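Local structure of gamma-glutamyltranspeptidase (Streptomyces lincolnensis, 6J3A) at residues A[3-8]-A[603-608]; A[18-23]-A[609-614]; A[34-39]-A[426-431]; A[58-63]-A[481-486]. The protein is probably a gamma-glutamyltranspeptidase-type enzyme, a homologue of LmbA from the N-terminal nucleophile hydrolase clan, that acts on gamma-glutamyl or related amide bonds. One frame throughout, in Å; residues are numbered along the deposited sequence.

The N terminus is tied back to the far end of the chain at once. Contact 1 joins residues 3-8 to 603-608, leading into the pairing of strand 8-10 with strand 601-605. Contact 2 sets the start of helix 20-31 against residues 609-614, just beyond, so the two long loops cross; they touch where Arg5 meets Gly612, and both reach the second subunit. Nested inside both lie the other two. Contact 3 docks the start of helix 36-50 on the hairpin end of strand 424-428. Contact 4, nearest the centre of the chain, brings strand 61-66 against residues 481-486, ahead of strand 486-490; its loop crosses that of contact 3.

Contact 1 of 4, residues A[3-8]-A[603-608]; sequences TTRPTL and AAANPR
A short antiparallel pairing, where strand 8-10 adds to strand 601-605, joins Leu8 to Ala603 as a hydrogen-bonded pair. Ala603 N donates to Leu8 O at 3.1 Å, while the return bond from Leu8 N to Ala603 O, 2.8 Å long, is weak because it is sharply bent (126° at the hydrogen). Before Leu8 the N-terminal segment leaves the ladder, and side chains take over. Arg5 bends at its second torsion (chi2 120°), which turns its guanidinium over the turn after the strand. Pro607 CA lies over one face of that group, toward its rim and 3.3 Å from Arg5 NH1. At the edge, a water in the guanidinium plane accepts from Arg5 NH1 at 2.7 Å and donates to Pro607 O. This part of the fold lies at the dimer interface: Arg5 NE donates to Thr4 O of the second subunit, and Arg5 NH2 to Gly612 O of its own chain. A leucine in place of Arg5 would probably leave both carbonyls and the bridging water without their donor, and Pro607 without its flat cover. Thr4 crosses the Pro607 ring at about a right angle, its OG1 3.5 Å from Pro607 CG. Asn606 OD1 forms an Asx turn, accepting from Arg608 N above its carbonyl plane and from Arg608 NH1, in that plane, at 2.8 Å.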
loop_
_atom_site.group_PDB
_atom_site.type_symbol
_atom_site.label_atom_id
_atom_site.label_comp_id
_atom_site.label_asym_id
_atom_site.label_seq_id
_atom_site.Cartn_x
_atom_site.Cartn_y
_atom_site.Cartn_z
ATOM N N THR A 3 12.184 1.758 3.318
ATOM C CA THR A 3 11.030 2.643 3.242
ATOM C C THR A 3 9.789 1.870 3.655
ATOM O O THR A 3 9.669 0.664 3.413
ATOM C CB THR A 3 10.811 3.212 1.830
ATOM O OG1 THR A 3 10.695 2.141 0.890
ATOM C CG2 THR A 3 11.963 4.109 1.423
ATOM N N THR A 4 8.853 2.604 4.237
ATOM C CA THR A 4 7.654 2.042 4.847
ATOM C C THR A 4 6.732 1.370 3.824
ATOM O O THR A 4 5.936 0.505 4.174
ATOM C CB THR A 4 6.858 3.136 5.579
ATOM O OG1 THR A 4 6.449 4.152 4.649
ATOM C CG2 THR A 4 7.699 3.756 6.705
ATOM N N ARG A 5 6.844 1.805 2.572
ATOM C CA ARG A 5 6.199 1.177 1.428
ATOM C C ARG A 5 7.196 1.186 0.287
ATOM O O ARG A 5 8.269 1.787 0.382
ATOM C CB ARG A 5 4.952 1.942 1.005
ATOM C CG ARG A 5 3.816 1.880 2.003
ATOM C CD ARG A 5 3.478 3.280 2.449
ATOM N NE ARG A 5 2.701 3.307 3.677
ATOM C CZ ARG A 5 1.498 3.853 3.818
ATOM N NH1 ARG A 5 0.915 3.825 4.996
ATOM N NH2 ARG A 5 0.867 4.432 2.803
ATOM N N PRO A 6 6.873 0.485 -0.797
ATOM C CA PRO A 6 7.734 0.698 -1.947
ATOM C C PRO A 6 7.285 1.946 -2.665
ATOM O O PRO A 6 6.144 2.383 -2.492
ATOM C CB PRO A 6 7.508 -0.542 -2.809
ATOM C CG PRO A 6 6.232 -1.151 -2.330
ATOM C CD PRO A 6 5.926 -0.629 -0.967
ATOM N N THR A 7 8.185 2.541 -3.434
ATOM C CA THR A 7 7.762 3.441 -4.483
ATOM C C THR A 7 7.264 2.502 -5.571
ATOM O O THR A 7 8.057 1.892 -6.277
ATOM C CB THR A 7 8.897 4.335 -4.998
ATOM O OG1 THR A 7 9.473 5.059 -3.908
ATOM C CG2 THR A 7 8.357 5.316 -6.003
ATOM N N LEU A 8 5.945 2.347 -5.660
ATOM C CA LEU A 8 5.340 1.440 -6.648
ATOM C C LEU A 8 5.777 1.823 -8.057
ATOM O O LEU A 8 5.948 2.994 -8.342
ATOM C CB LEU A 8 3.809 1.466 -6.585
ATOM C CG LEU A 8 3.092 1.251 -5.247
ATOM C CD1 LEU A 8 1.594 1.136 -5.491
ATOM C CD2 LEU A 8 3.617 0.036 -4.512
ATOM N N ALA A 603 4.472 5.638 -7.905
ATOM C CA ALA A 603 3.635 6.227 -6.858
ATOM C C ALA A 603 4.184 5.939 -5.489
ATOM O O ALA A 603 4.761 4.882 -5.252
ATOM C CB ALA A 603 2.220 5.704 -6.938
ATOM N N ALA A 604 3.993 6.897 -4.594
ATOM C CA ALA A 604 4.310 6.743 -3.187
ATOM C C ALA A 604 3.206 7.413 -2.365
ATOM O O ALA A 604 2.347 8.111 -2.911
ATOM C CB ALA A 604 5.670 7.336 -2.867
ATOM N N ALA A 605 3.219 7.160 -1.061
ATOM C CA ALA A 605 2.247 7.764 -0.155
ATOM C C ALA A 605 2.731 7.772 1.285
ATOM O O ALA A 605 3.487 6.905 1.716
ATOM C CB ALA A 605 0.902 7.059 -0.253
ATOM N N ASN A 606 2.240 8.765 2.016
ATOM C CA ASN A 606 2.590 8.994 3.412
ATOM C C ASN A 606 2.086 7.885 4.338
ATOM O O ASN A 606 0.922 7.496 4.240
ATOM C CB ASN A 606 2.012 10.333 3.865
ATOM C CG ASN A 606 2.007 10.483 5.368
ATOM O OD1 ASN A 606 3.063 10.592 6.002
ATOM N ND2 ASN A 606 0.817 10.462 5.951
ATOM N N PRO A 607 2.960 7.389 5.242
ATOM C CA PRO A 607 2.553 6.367 6.196
ATOM C C PRO A 607 1.995 6.903 7.524
ATOM O O PRO A 607 1.402 6.138 8.285
ATOM C CB PRO A 607 3.856 5.617 6.440
ATOM C CG PRO A 607 4.878 6.696 6.401
ATOM C CD PRO A 607 4.395 7.703 5.396
ATOM N N ARG A 608 2.183 8.194 7.787
ATOM C CA ARG A 608 1.825 8.793 9.063
ATOM C C ARG A 608 0.307 8.855 9.180
ATOM O O ARG A 608 -0.353 9.363 8.277
ATOM C CB ARG A 608 2.409 10.200 9.190
ATOM C CG ARG A 608 3.916 10.306 9.016
ATOM C CD ARG A 608 4.332 11.753 8.836
ATOM N NE ARG A 608 5.768 11.905 8.614
ATOM C CZ ARG A 608 6.400 11.686 7.463
ATOM N NH1 ARG A 608 5.738 11.282 6.375
ATOM N NH2 ARG A 608 7.715 11.879 7.394
HETATM O O HOH W 1 1.076 3.541 7.678
HETATM O O HOH W 2 3.841 3.895 -1.246
#

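Contact 2 of 4, residues A[18-23]-A[609-614]; sequences THWLAS and GMQGYA
This is a buried contact between a helix start and a strand start: Trp20 and Ser23, in the first turn of helix 20-31, meet Gln611, in the loop before the C-terminal strand 613-616, and Tyr613 at its head. Ser23 OG donates to Tyr613 O at 2.6 Å, tilted 32° from the carbonyl plane, and Trp20 N makes a weak bond of 3.3 Å to Gln611 O. Between these two bonds, Trp20 CB packs on Tyr613 CB at 3.7 Å. Helix 20-31 follows strand 13-17, whose neighbour is strand 613-616, and its first turn packs on the start of that neighbour. His19 is the N-cap, its ND1 accepting weakly from Leu21 N, and its CE1 lies over one face of the Trp20 indole, toward the rim. With CG anti to the backbone N (chi1 -167°), Gln611 sends its chain obliquely across the imidazole, CG 3.7 Å from His19 CD2 and 3.2 Å from Thr18 O. Shortening Gln611 to alanine takes away CG and beyond, and is likely to leave a gap beside His19 and Thr18. The second subunit adjoins: Trp20 NE1 bonds to its Gln9 O, Tyr613 OH to its Ala614 O, and the two Tyr613 rings meet nearly parallel.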
loop_
_atom_site.group_PDB
_atom_site.type_symbol
_atom_site.label_atom_id
_atom_site.label_comp_id
_atom_site.label_asym_id
_atom_site.label_seq_id
_atom_site.Cartn_x
_atom_site.Cartn_y
_atom_site.Cartn_z
ATOM N N THR A 18 -4.837 10.484 0.352
ATOM C CA THR A 18 -4.797 10.520 1.810
ATOM C C THR A 18 -5.718 9.474 2.455
ATOM O O THR A 18 -5.852 9.479 3.677
ATOM C CB THR A 18 -5.184 11.925 2.347
ATOM O OG1 THR A 18 -6.425 12.351 1.767
ATOM C CG2 THR A 18 -4.109 12.934 2.027
ATOM N N HIS A 19 -6.330 8.595 1.645
ATOM C CA HIS A 19 -7.192 7.503 2.115
ATOM C C HIS A 19 -7.294 6.349 1.112
ATOM O O HIS A 19 -7.664 6.545 -0.052
ATOM C CB HIS A 19 -8.591 8.013 2.408
ATOM C CG HIS A 19 -9.330 7.201 3.423
ATOM N ND1 HIS A 19 -9.733 5.904 3.196
ATOM C CD2 HIS A 19 -9.759 7.516 4.667
ATOM C CE1 HIS A 19 -10.373 5.451 4.257
ATOM N NE2 HIS A 19 -10.400 6.409 5.167
ATOM N N TRP A 20 -7.015 5.141 1.596
ATOM C CA TRP A 20 -6.887 3.942 0.752
ATOM C C TRP A 20 -8.159 3.625 -0.055
ATOM O O TRP A 20 -8.079 3.183 -1.200
ATOM C CB TRP A 20 -6.458 2.716 1.597
ATOM C CG TRP A 20 -7.516 2.223 2.537
ATOM C CD1 TRP A 20 -8.518 1.335 2.256
ATOM C CD2 TRP A 20 -7.686 2.600 3.908
ATOM N NE1 TRP A 20 -9.309 1.146 3.363
ATOM C CE2 TRP A 20 -8.825 1.912 4.391
ATOM C CE3 TRP A 20 -7.001 3.466 4.773
ATOM C CZ2 TRP A 20 -9.285 2.052 5.710
ATOM C CZ3 TRP A 20 -7.459 3.605 6.082
ATOM C CH2 TRP A 20 -8.589 2.900 6.537
ATOM N N LEU A 21 -9.314 3.848 0.565
ATOM C CA LEU A 21 -10.607 3.622 -0.064
ATOM C C LEU A 21 -10.765 4.491 -1.307
ATOM O O LEU A 21 -11.280 4.038 -2.336
ATOM C CB LEU A 21 -11.744 3.911 0.928
ATOM C CG LEU A 21 -11.940 2.979 2.140
ATOM C CD1 LEU A 21 -13.020 3.540 3.049
ATOM C CD2 LEU A 21 -12.312 1.560 1.751
ATOM N N ALA A 22 -10.296 5.731 -1.210
ATOM C CA ALA A 22 -10.365 6.661 -2.333
ATOM C C ALA A 22 -9.347 6.302 -3.414
ATOM O O ALA A 22 -9.635 6.418 -4.608
ATOM C CB ALA A 22 -10.157 8.083 -1.848
ATOM N N SER A 23 -8.162 5.863 -2.994
ATOM C CA SER A 23 -7.131 5.435 -3.937
ATOM C C SER A 23 -7.633 4.301 -4.797
ATOM O O SER A 23 -7.589 4.378 -6.028
ATOM C CB SER A 23 -5.891 4.967 -3.200
ATOM O OG SER A 23 -5.205 6.052 -2.634
ATOM N N GLY A 609 -0.227 8.321 10.283
ATOM C CA GLY A 609 -1.672 8.241 10.524
ATOM C C GLY A 609 -2.333 7.016 9.905
ATOM O O GLY A 609 -3.548 6.912 9.908
ATOM N N MET A 610 -1.524 6.081 9.404
ATOM C CA MET A 610 -1.973 4.856 8.713
ATOM C C MET A 610 -3.277 5.013 7.931
ATOM O O MET A 610 -4.294 4.389 8.240
ATOM C CB MET A 610 -2.045 3.641 9.657
ATOM C CG MET A 610 -1.619 3.871 11.082
ATOM S SD MET A 610 0.088 4.368 11.341
ATOM C CE MET A 610 -0.211 5.154 12.930
ATOM N N GLN A 611 -3.216 5.841 6.902
ATOM C CA GLN A 611 -4.409 6.219 6.152
ATOM C C GLN A 611 -4.097 6.496 4.686
ATOM O O GLN A 611 -4.745 5.935 3.794
ATOM C CB GLN A 611 -5.047 7.439 6.815
ATOM C CG GLN A 611 -6.453 7.762 6.353
ATOM C CD GLN A 611 -6.952 9.069 6.944
ATOM O OE1 GLN A 611 -7.525 9.898 6.239
ATOM N NE2 GLN A 611 -6.701 9.275 8.240
ATOM N N GLY A 612 -3.125 7.376 4.451
ATOM C CA GLY A 612 -2.618 7.657 3.118
ATOM C C GLY A 612 -2.103 6.383 2.470
ATOM O O GLY A 612 -1.519 5.513 3.143
ATOM N N TYR A 613 -2.333 6.247 1.167
ATOM C CA TYR A 613 -2.011 4.999 0.485
ATOM C C TYR A 613 -1.937 5.192 -1.024
ATOM O O TYR A 613 -2.783 5.889 -1.608
ATOM C CB TYR A 613 -3.040 3.907 0.847
ATOM C CG TYR A 613 -2.462 2.499 0.893
ATOM C CD1 TYR A 613 -1.452 2.154 1.818
ATOM C CD2 TYR A 613 -2.935 1.503 0.030
ATOM C CE1 TYR A 613 -0.925 0.855 1.866
ATOM C CE2 TYR A 613 -2.423 0.205 0.068
ATOM C CZ TYR A 613 -1.421 -0.126 0.980
ATOM O OH TYR A 613 -0.923 -1.417 0.995
ATOM N N ALA A 614 -0.911 4.581 -1.625
ATOM C CA ALA A 614 -0.758 4.519 -3.074
ATOM C C ALA A 614 -1.171 3.146 -3.618
ATOM O O ALA A 614 -0.968 2.119 -2.957
ATOM C CB ALA A 614 0.678 4.831 -3.470
#

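Contact 3 of 4, residues A[34-39]-A[426-431]; sequences GNAYDA and VVDRWG
The first amide of helix 36-50 is bonded from across the chain, beside the helix's own capping box: the carboxylate of Asp428 accepts from Ala36 N. Asp428 OD2 takes this bond at 2.9 Å on its anti side, 27° out of the carboxylate plane. Asp428 CG sits between its backbone N and carbonyl carbon (chi1 64°), which places OD2 at the helix start, also 3.4 Å from Asn35 CB. The next two amides go to the N-cap residue: Asn35 OD1 receives Asp38 N at 2.9 Å and Tyr37 N at 2.8 Å from opposite faces of its amide plane. Asp38 OD2 in turn accepts from Asn35 N, completing the capping box. Asp428 stands where strand 424-428 runs into a type I turn, Asp428 to Gly431, of the hairpin with strand 433-436, and its OD1 bonds to Asn432 N, so one carboxylate serves both helix and hairpin. The N-terminal end of the helix, through Ala36 N, would be expected to favour its negative charge. Farther along the helix, Val426 CG1 reaches both Ala36 CB, at 3.6 Å, and Ala39 CB, at 4.0 Å, one helical turn apart; Leu30 of helix 20-31 packs on Val426 and Ala39. At the outer end the Trp430 ring presents its edge to Gly34 O, while Arg429 CG lies over the centre of one face.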
loop_
_atom_site.group_PDB
_atom_site.type_symbol
_atom_site.label_atom_id
_atom_site.label_comp_id
_atom_site.label_asym_id
_atom_site.label_seq_id
_atom_site.Cartn_x
_atom_site.Cartn_y
_atom_site.Cartn_z
ATOM N N GLY A 34 -11.329 3.942 -17.697
ATOM C CA GLY A 34 -11.401 5.392 -17.550
ATOM C C GLY A 34 -10.014 5.996 -17.528
ATOM O O GLY A 34 -9.022 5.268 -17.525
ATOM N N ASN A 35 -9.954 7.327 -17.507
ATOM C CA ASN A 35 -8.684 8.060 -17.525
ATOM C C ASN A 35 -8.407 8.679 -16.163
ATOM O O ASN A 35 -9.190 8.488 -15.240
ATOM C CB ASN A 35 -8.652 9.080 -18.685
ATOM C CG ASN A 35 -9.638 10.223 -18.520
ATOM O OD1 ASN A 35 -9.946 10.657 -17.414
ATOM N ND2 ASN A 35 -10.120 10.734 -19.642
ATOM N N ALA A 36 -7.299 9.408 -16.038
ATOM C CA ALA A 36 -6.883 9.990 -14.751
ATOM C C ALA A 36 -7.918 10.946 -14.166
ATOM O O ALA A 36 -8.028 11.095 -12.950
ATOM C CB ALA A 36 -5.542 10.698 -14.891
ATOM N N TYR A 37 -8.676 11.581 -15.052
ATOM C CA TYR A 37 -9.662 12.580 -14.670
ATOM C C TYR A 37 -10.936 11.899 -14.183
ATOM O O TYR A 37 -11.410 12.228 -13.097
ATOM C CB TYR A 37 -9.876 13.587 -15.819
ATOM C CG TYR A 37 -8.529 14.092 -16.302
ATOM C CD1 TYR A 37 -7.658 14.748 -15.430
ATOM C CD2 TYR A 37 -8.073 13.813 -17.585
ATOM C CE1 TYR A 37 -6.399 15.157 -15.842
ATOM C CE2 TYR A 37 -6.816 14.221 -18.005
ATOM C CZ TYR A 37 -5.983 14.891 -17.128
ATOM O OH TYR A 37 -4.738 15.299 -17.546
ATOM N N ASP A 38 -11.456 10.937 -14.951
ATOM C CA ASP A 38 -12.528 10.061 -14.464
ATOM C C ASP A 38 -12.181 9.546 -13.068
ATOM O O ASP A 38 -12.997 9.589 -12.140
ATOM C CB ASP A 38 -12.692 8.845 -15.358
ATOM C CG ASP A 38 -13.146 9.190 -16.743
ATOM O OD1 ASP A 38 -14.171 9.876 -16.885
ATOM O OD2 ASP A 38 -12.491 8.750 -17.717
ATOM N N ALA A 39 -10.956 9.053 -12.940
ATOM C CA ALA A 39 -10.494 8.444 -11.705
ATOM C C ALA A 39 -10.544 9.421 -10.549
ATOM O O ALA A 39 -11.079 9.112 -9.490
ATOM C CB ALA A 39 -9.078 7.925 -11.879
ATOM N N VAL A 426 -3.343 11.300 -9.705
ATOM C CA VAL A 426 -3.500 10.170 -10.630
ATOM C C VAL A 426 -2.606 10.351 -11.850
ATOM O O VAL A 426 -2.433 11.456 -12.336
ATOM C CB VAL A 426 -4.957 9.974 -11.109
ATOM C CG1 VAL A 426 -5.098 8.672 -11.902
ATOM C CG2 VAL A 426 -5.925 9.968 -9.936
ATOM N N VAL A 427 -2.028 9.252 -12.315
ATOM C CA VAL A 427 -1.411 9.185 -13.630
ATOM C C VAL A 427 -1.930 7.929 -14.323
ATOM O O VAL A 427 -1.981 6.859 -13.716
ATOM C CB VAL A 427 0.123 9.206 -13.548
ATOM C CG1 VAL A 427 0.661 8.078 -12.681
ATOM C CG2 VAL A 427 0.736 9.169 -14.943
ATOM N N ASP A 428 -2.339 8.064 -15.578
ATOM C CA ASP A 428 -2.938 6.932 -16.308
ATOM C C ASP A 428 -1.997 6.371 -17.398
ATOM O O ASP A 428 -0.884 6.879 -17.596
ATOM C CB ASP A 428 -4.324 7.314 -16.861
ATOM C CG ASP A 428 -4.276 8.425 -17.898
ATOM O OD1 ASP A 428 -3.207 8.701 -18.477
ATOM O OD2 ASP A 428 -5.333 9.034 -18.144
ATOM N N ARG A 429 -2.461 5.326 -18.088
ATOM C CA ARG A 429 -1.675 4.605 -19.105
ATOM C C ARG A 429 -1.291 5.469 -20.316
ATOM O O ARG A 429 -0.295 5.194 -20.993
ATOM C CB ARG A 429 -2.423 3.341 -19.567
ATOM C CG ARG A 429 -3.621 3.601 -20.470
ATOM C CD ARG A 429 -4.474 2.364 -20.695
ATOM N NE ARG A 429 -3.739 1.278 -21.344
ATOM C CZ ARG A 429 -4.286 0.147 -21.795
ATOM N NH1 ARG A 429 -3.512 -0.781 -22.359
ATOM N NH2 ARG A 429 -5.598 -0.070 -21.688
ATOM N N TRP A 430 -2.090 6.501 -20.578
ATOM C CA TRP A 430 -1.789 7.472 -21.621
ATOM C C TRP A 430 -0.838 8.578 -21.155
ATOM O O TRP A 430 -0.390 9.374 -21.966
ATOM C CB TRP A 430 -3.077 8.085 -22.164
ATOM C CG TRP A 430 -4.012 7.069 -22.681
ATOM C CD1 TRP A 430 -4.009 6.511 -23.922
ATOM C CD2 TRP A 430 -5.096 6.469 -21.967
ATOM N NE1 TRP A 430 -5.025 5.594 -24.029
ATOM C CE2 TRP A 430 -5.714 5.552 -22.846
ATOM C CE3 TRP A 430 -5.611 6.620 -20.673
ATOM C CZ2 TRP A 430 -6.830 4.787 -22.471
ATOM C CZ3 TRP A 430 -6.713 5.858 -20.294
ATOM C CH2 TRP A 430 -7.314 4.954 -21.196
ATOM N N GLY A 431 -0.529 8.626 -19.866
ATOM C CA GLY A 431 0.382 9.634 -19.326
ATOM C C GLY A 431 -0.267 10.915 -18.822
ATOM O O GLY A 431 0.437 11.823 -18.384
#

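Contact 4 of 4, residues A[58-63]-A[481-486]; sequences AGEVPI and TTLTPS
Apolar packing carries this contact, and Pro62 is its centre. The pyrrolidine ring of Pro62 crosses the Leu483 side chain at about a right angle, its CD 3.4 Å from Leu483 CB. With CG anti to the carbonyl carbon (chi1 -47°), Leu483 directs CD1 along segment 58-63, 3.7 Å from Pro62 CD and 3.9 Å from Glu60 CB. A second proline meets the first, with Pro485 CD 3.7 Å from Pro62 CB, so the CD and CG side of the Pro62 ring meets Leu483 and the CB side meets Pro485, with CG near both. Pro62 lies in strand 61-66, while Pro485 immediately precedes strand 486-490; the contact therefore joins the early part of strand 61-66 to the loop that leads into strand 486-490, close to the centre of the chain, in what is probably the N-terminal nucleophile hydrolase fold of this family. Each segment also brings a carbonyl against a ring carbon of the other: Leu483 O lies 3.3 Å from Pro62 CG, and Pro62 O lies 3.4 Å from Pro485 CG. No hydrogen bond links the two segments, and neither proline has a backbone N-H to give. The polar groups nearby turn to other partners. Glu60 forms a salt bridge through OE2 with Arg459, and Thr484 OG1, on a side chain that starts out away from strand 61-66, is hydrogen-bonded to Lys272 and Asp507.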
loop_
_atom_site.group_PDB
_atom_site.type_symbol
_atom_site.label_atom_id
_atom_site.label_comp_id
_atom_site.label_asym_id
_atom_site.label_seq_id
_atom_site.Cartn_x
_atom_site.Cartn_y
_atom_site.Cartn_z
ATOM N N ALA A 58 -19.621 20.539 -0.416
ATOM C CA ALA A 58 -19.790 22.000 -0.475
ATOM C C ALA A 58 -18.515 22.775 -0.109
ATOM O O ALA A 58 -18.562 23.978 0.161
ATOM C CB ALA A 58 -20.943 22.429 0.414
ATOM N N GLY A 59 -17.376 22.086 -0.113
ATOM C CA GLY A 59 -16.072 22.710 0.065
ATOM C C GLY A 59 -15.479 23.180 -1.258
ATOM O O GLY A 59 -16.201 23.645 -2.149
ATOM N N GLU A 60 -14.160 23.030 -1.379
ATOM C CA GLU A 60 -13.368 23.618 -2.465
ATOM C C GLU A 60 -12.346 22.650 -2.977
ATOM O O GLU A 60 -12.042 21.672 -2.315
ATOM C CB GLU A 60 -12.575 24.821 -1.958
ATOM C CG GLU A 60 -13.431 25.886 -1.325
ATOM C CD GLU A 60 -13.486 25.883 0.181
ATOM O OE1 GLU A 60 -14.318 26.658 0.664
ATOM O OE2 GLU A 60 -12.741 25.153 0.873
ATOM N N VAL A 61 -11.782 22.966 -4.139
ATOM C CA VAL A 61 -10.643 22.232 -4.675
ATOM C C VAL A 61 -9.943 23.032 -5.786
ATOM O O VAL A 61 -10.597 23.484 -6.720
ATOM C CB VAL A 61 -11.050 20.823 -5.191
ATOM C CG1 VAL A 61 -12.025 20.893 -6.358
ATOM C CG2 VAL A 61 -9.822 20.023 -5.583
ATOM N N PRO A 62 -8.617 23.238 -5.669
ATOM C CA PRO A 62 -7.784 23.527 -6.848
ATOM C C PRO A 62 -7.355 22.237 -7.535
ATOM O O PRO A 62 -6.892 21.323 -6.865
ATOM C CB PRO A 62 -6.545 24.236 -6.271
ATOM C CG PRO A 62 -6.770 24.372 -4.806
ATOM C CD PRO A 62 -7.879 23.447 -4.413
ATOM N N ILE A 63 -7.494 22.167 -8.854
ATOM C CA ILE A 63 -7.038 21.002 -9.607
ATOM C C ILE A 63 -5.961 21.420 -10.606
ATOM O O ILE A 63 -6.170 22.340 -11.391
ATOM C CB ILE A 63 -8.193 20.317 -10.357
ATOM C CG1 ILE A 63 -9.373 20.055 -9.413
ATOM C CG2 ILE A 63 -7.715 19.008 -10.986
ATOM C CD1 ILE A 63 -10.661 19.706 -10.132
ATOM N N THR A 481 -6.557 31.087 -0.258
ATOM C CA THR A 481 -6.804 29.689 0.144
ATOM C C THR A 481 -5.499 28.910 0.350
ATOM O O THR A 481 -4.529 29.107 -0.396
ATOM C CB THR A 481 -7.752 28.989 -0.865
ATOM O OG1 THR A 481 -8.196 27.738 -0.334
ATOM C CG2 THR A 481 -7.113 28.768 -2.230
ATOM N N THR A 482 -5.473 28.048 1.374
ATOM C CA THR A 482 -4.277 27.230 1.677
ATOM C C THR A 482 -4.066 26.049 0.714
ATOM O O THR A 482 -2.972 25.489 0.647
ATOM C CB THR A 482 -4.289 26.685 3.116
ATOM O OG1 THR A 482 -5.575 26.127 3.412
ATOM C CG2 THR A 482 -3.959 27.794 4.096
ATOM N N LEU A 483 -5.112 25.704 -0.034
ATOM C CA LEU A 483 -5.136 24.538 -0.909
ATOM C C LEU A 483 -4.207 24.743 -2.093
ATOM O O LEU A 483 -4.383 25.681 -2.868
ATOM C CB LEU A 483 -6.562 24.291 -1.404
ATOM C CG LEU A 483 -7.659 24.337 -0.321
ATOM C CD1 LEU A 483 -8.980 23.872 -0.914
ATOM C CD2 LEU A 483 -7.287 23.556 0.945
ATOM N N THR A 484 -3.239 23.842 -2.242
ATOM C CA THR A 484 -2.138 24.066 -3.146
ATOM C C THR A 484 -1.504 22.776 -3.671
ATOM O O THR A 484 -0.450 22.340 -3.190
ATOM C CB THR A 484 -1.085 24.996 -2.506
ATOM O OG1 THR A 484 0.021 25.127 -3.397
ATOM C CG2 THR A 484 -0.612 24.490 -1.132
ATOM N N PRO A 485 -2.125 22.179 -4.700
ATOM C CA PRO A 485 -1.491 21.028 -5.351
ATOM C C PRO A 485 -0.290 21.439 -6.208
ATOM O O PRO A 485 -0.092 22.629 -6.472
ATOM C CB PRO A 485 -2.612 20.442 -6.222
ATOM C CG PRO A 485 -3.542 21.574 -6.475
ATOM C CD PRO A 485 -3.376 22.578 -5.368
ATOM N N SER A 486 0.478 20.450 -6.651
ATOM C CA SER A 486 1.688 20.677 -7.447
ATOM C C SER A 486 1.761 19.730 -8.626
ATOM O O SER A 486 1.287 18.587 -8.560
ATOM C CB SER A 486 2.948 20.465 -6.606
ATOM O OG SER A 486 2.890 21.187 -5.389
#